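Local coordinates for protein Tox3 (Phaeosphaeria nodorum, PDB 6WES) that acts as a secreted necrotrophic effector of a wheat-infecting fungus, probably recognised in hosts carrying the susceptibility gene Snn3, at residues T65-G68 and N69-S72; P86-S89 and P90-C94. All coordinates share one frame; numbering follows the deposited sequence.

How the contacts relate
Both contacts are local turns at the surface of the same antiparallel sheet, and strand 72-85 runs from one to the other: it starts at the end of contact 1 and leads into contact 2. They lie on opposite sides of the chain's centre, with centres about 48 Å apart. Contact 1 is mainly apolar, a beta turn closed by one backbone bond, with the buried Val66 packing on strand 45-53. Contact 2 has no buried residue among those that touch, and its chemistry is more polar: a cis-proline bend is held by a threonine hydroxyl and a water, where successive prolines lack the N-H groups for backbone bonds.

Contact 1: T65-G68 and N69-S72; sequences TVPG and NAAS
With CG1 anti to the backbone N (chi1 -179°), Val66 sends this methyl to the methyl of Ala70, CG1 to CB 3.9 Å, while in Asn69 a chi1 of 76° sets the amide between backbone N and carbonyl carbon and brings OD1 to 3.5 Å from Pro67 CB. The CD edge of the Pro67 ring meets the same methyl beside the valine, CD to Ala70 CB 3.8 Å. Alanine suits this spot because one small methyl fits against both apolar neighbours. In the backbone, Ala70 N donates to Pro67 O over 3.0 Å, fairly straight at 162° at the hydrogen, from above the carbonyl plane. Pro67 leads in, its ring restraining phi; Gly68 and Asn69 take the two corners, and asparagine is common at the second. The beta-branched Val66 ends strand 63-66 and is buried, also touching Leu45 and Val47 of strand 45-53. A bond from Arg108 NE to Ala70 O ties the end of the turn to the loop that carries Arg108. The whole is a type I beta turn, Pro67 to Ala70, joining strands 63-66 and 72-85 in the beta barrel of this C-terminal part of the protein, probably the mature effector left after pro-domain removal.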
loop_
_atom_site.group_PDB
_atom_site.type_symbol
_atom_site.label_atom_id
_atom_site.label_comp_id
_atom_site.label_asym_id
_atom_site.label_seq_id
_atom_site.Cartn_x
_atom_site.Cartn_y
_atom_site.Cartn_z
ATOM N N THR A 65 -6.733 7.246 13.404
ATOM C CA THR A 65 -6.621 8.477 14.171
ATOM C C THR A 65 -5.144 8.747 14.435
ATOM O O THR A 65 -4.413 7.863 14.902
ATOM C CB THR A 65 -7.371 8.274 15.480
ATOM O OG1 THR A 65 -8.748 8.020 15.180
ATOM C CG2 THR A 65 -7.251 9.479 16.331
ATOM N N VAL A 66 -4.685 9.936 14.075
ATOM C CA VAL A 66 -3.301 10.346 14.280
ATOM C C VAL A 66 -3.252 11.189 15.548
ATOM O O VAL A 66 -3.886 12.269 15.593
ATOM C CB VAL A 66 -2.782 11.145 13.078
ATOM C CG1 VAL A 66 -1.355 11.548 13.289
ATOM C CG2 VAL A 66 -2.917 10.329 11.776
ATOM N N PRO A 67 -2.555 10.752 16.592
ATOM C CA PRO A 67 -2.512 11.529 17.828
ATOM C C PRO A 67 -1.941 12.917 17.593
ATOM O O PRO A 67 -1.151 13.165 16.670
ATOM C CB PRO A 67 -1.602 10.706 18.752
ATOM C CG PRO A 67 -1.691 9.333 18.217
ATOM C CD PRO A 67 -1.873 9.448 16.726
ATOM N N GLY A 68 -2.300 13.820 18.501
ATOM C CA GLY A 68 -1.913 15.215 18.370
ATOM C C GLY A 68 -0.422 15.430 18.390
ATOM O O GLY A 68 0.073 16.385 17.779
ATOM N N ASN A 69 0.314 14.552 19.066
ATOM C CA ASN A 69 1.766 14.654 19.157
ATOM C C ASN A 69 2.490 13.813 18.113
ATOM O O ASN A 69 3.726 13.761 18.137
ATOM C CB ASN A 69 2.225 14.221 20.554
ATOM C CG ASN A 69 2.204 12.709 20.737
ATOM O OD1 ASN A 69 1.333 12.015 20.206
ATOM N ND2 ASN A 69 3.169 12.191 21.499
ATOM N N ALA A 70 1.772 13.147 17.216
ATOM C CA ALA A 70 2.386 12.270 16.230
ATOM C C ALA A 70 2.695 13.055 14.963
ATOM O O ALA A 70 1.993 14.001 14.599
ATOM C CB ALA A 70 1.448 11.097 15.916
ATOM N N ALA A 71 3.777 12.679 14.299
ATOM C CA ALA A 71 4.219 13.335 13.079
ATOM C C ALA A 71 4.067 12.452 11.853
ATOM O O ALA A 71 4.531 12.823 10.776
ATOM C CB ALA A 71 5.666 13.809 13.236
ATOM N N SER A 72 3.451 11.285 11.989
ATOM C CA SER A 72 3.372 10.367 10.868
ATOM C C SER A 72 2.298 9.328 11.152
ATOM O O SER A 72 1.895 9.120 12.297
ATOM C CB SER A 72 4.702 9.629 10.711
ATOM O OG SER A 72 4.926 8.793 11.835
#

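Contact 2: P86-S89 and P90-C94; sequences PTTS and PPTRC
Thr88 and Pro90 make the close grip of this bend: OG1 of Thr88 donates to O of Pro90 over 2.7 Å, approaching at 140° to the C=O bond and tilted 23° from the carbonyl plane. The same oxygen also receives a weak hydrogen bond from Arg133 NE on strand 126-133. A chi1 of 61° carries the hydroxyl between its own backbone N and carbonyl carbon, from where it reaches across to the proline carbonyl. The threonine's O meets the following proline, with Pro91 CA 3.3 Å from Thr88 O in a CA-H...O contact. With no N-H on either proline, the side-chain hydroxyl, and not a backbone amide, makes the hydrogen bond between 86-89 and 90-94.

The peptide between Ser89 and Pro90 is cis, which proline tolerates better than other residues, and Thr88 to Pro91 form a type VI turn close to VIb. It lies at the end of the beta hairpin of strands 72-85 and 92-105. Just beyond it, Cys94 is joined by a disulfide to Cys131, on the next strand, while Pro91 packs on Met84.

On the other side of the hydroxyl a water takes the place of direct side-chain contact. Water 1 donates to Thr88 OG1 over 2.7 Å and is also hydrogen-bonded to Thr92 OG1 at 2.6 Å. Thr92 can join the bridge because its beta-branched side chain suits a strand yet carries a hydroxyl. Looser is the exposed Pro86, which comes no nearer to Pro91 than 4.1 Å, CA to CB. The Ser89 CB points away from 90-94, and a small polar residue suits this exposed corner.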
loop_
_atom_site.group_PDB
_atom_site.type_symbol
_atom_site.label_atom_id
_atom_site.label_comp_id
_atom_site.label_asym_id
_atom_site.label_seq_id
_atom_site.Cartn_x
_atom_site.Cartn_y
_atom_site.Cartn_z
ATOM N N PRO A 86 0.363 -22.569 -17.880
ATOM C CA PRO A 86 -0.422 -23.645 -18.499
ATOM C C PRO A 86 0.414 -24.544 -19.389
ATOM O O PRO A 86 -0.111 -25.106 -20.348
ATOM C CB PRO A 86 -1.451 -22.884 -19.336
ATOM C CG PRO A 86 -0.705 -21.684 -19.776
ATOM C CD PRO A 86 0.266 -21.321 -18.659
ATOM N N THR A 87 1.699 -24.728 -19.091
ATOM C CA THR A 87 2.476 -25.648 -19.919
ATOM C C THR A 87 2.297 -27.108 -19.521
ATOM O O THR A 87 2.714 -27.988 -20.282
ATOM C CB THR A 87 3.958 -25.265 -19.939
ATOM O OG1 THR A 87 4.502 -25.384 -18.625
ATOM C CG2 THR A 87 4.139 -23.839 -20.438
ATOM N N THR A 88 1.660 -27.386 -18.381
ATOM C CA THR A 88 1.421 -28.735 -17.891
ATOM C C THR A 88 -0.060 -28.931 -17.595
ATOM O O THR A 88 -0.823 -27.967 -17.451
ATOM C CB THR A 88 2.220 -29.014 -16.603
ATOM O OG1 THR A 88 1.821 -28.095 -15.566
ATOM C CG2 THR A 88 3.714 -28.860 -16.860
ATOM N N SER A 89 -0.454 -30.200 -17.491
ATOM C CA SER A 89 -1.790 -30.592 -17.061
ATOM C C SER A 89 -1.656 -31.487 -15.837
ATOM O O SER A 89 -1.057 -32.571 -15.940
ATOM C CB SER A 89 -2.523 -31.355 -18.167
ATOM O OG SER A 89 -2.897 -30.475 -19.209
ATOM N N PRO A 90 -2.166 -31.095 -14.657
ATOM C CA PRO A 90 -2.776 -29.789 -14.382
ATOM C C PRO A 90 -1.731 -28.669 -14.482
ATOM O O PRO A 90 -0.533 -28.925 -14.441
ATOM C CB PRO A 90 -3.273 -29.924 -12.927
ATOM C CG PRO A 90 -3.151 -31.381 -12.586
ATOM C CD PRO A 90 -2.049 -31.912 -13.439
ATOM N N PRO A 91 -2.184 -27.444 -14.680
ATOM C CA PRO A 91 -1.255 -26.307 -14.682
ATOM C C PRO A 91 -0.693 -26.080 -13.288
ATOM O O PRO A 91 -1.187 -26.606 -12.289
ATOM C CB PRO A 91 -2.166 -25.144 -15.078
ATOM C CG PRO A 91 -3.506 -25.528 -14.506
ATOM C CD PRO A 91 -3.579 -27.011 -14.802
ATOM N N THR A 92 0.358 -25.266 -13.227
ATOM C CA THR A 92 0.806 -24.712 -11.956
ATOM C C THR A 92 0.042 -23.418 -11.732
ATOM O O THR A 92 0.117 -22.494 -12.549
ATOM C CB THR A 92 2.304 -24.426 -11.986
ATOM O OG1 THR A 92 2.998 -25.643 -12.270
ATOM C CG2 THR A 92 2.765 -23.885 -10.625
ATOM N N ARG A 93 -0.703 -23.348 -10.640
ATOM C CA ARG A 93 -1.459 -22.154 -10.310
ATOM C C ARG A 93 -0.908 -21.559 -9.028
ATOM O O ARG A 93 -0.731 -22.269 -8.031
ATOM C CB ARG A 93 -2.939 -22.481 -10.150
ATOM C CG ARG A 93 -3.512 -23.173 -11.380
ATOM C CD ARG A 93 -5.021 -23.095 -11.420
ATOM N NE ARG A 93 -5.482 -21.721 -11.563
ATOM C CZ ARG A 93 -6.758 -21.380 -11.696
ATOM N NH1 ARG A 93 -7.695 -22.319 -11.708
ATOM N NH2 ARG A 93 -7.093 -20.101 -11.813
ATOM N N CYS A 94 -0.619 -20.265 -9.065
ATOM C CA CYS A 94 0.032 -19.598 -7.948
ATOM C C CYS A 94 -0.788 -18.406 -7.504
ATOM O O CYS A 94 -1.209 -17.591 -8.328
ATOM C CB CYS A 94 1.424 -19.101 -8.350
ATOM S SG CYS A 94 2.555 -20.437 -8.854
HETATM O O HOH W 1 3.226 -25.902 -14.873
#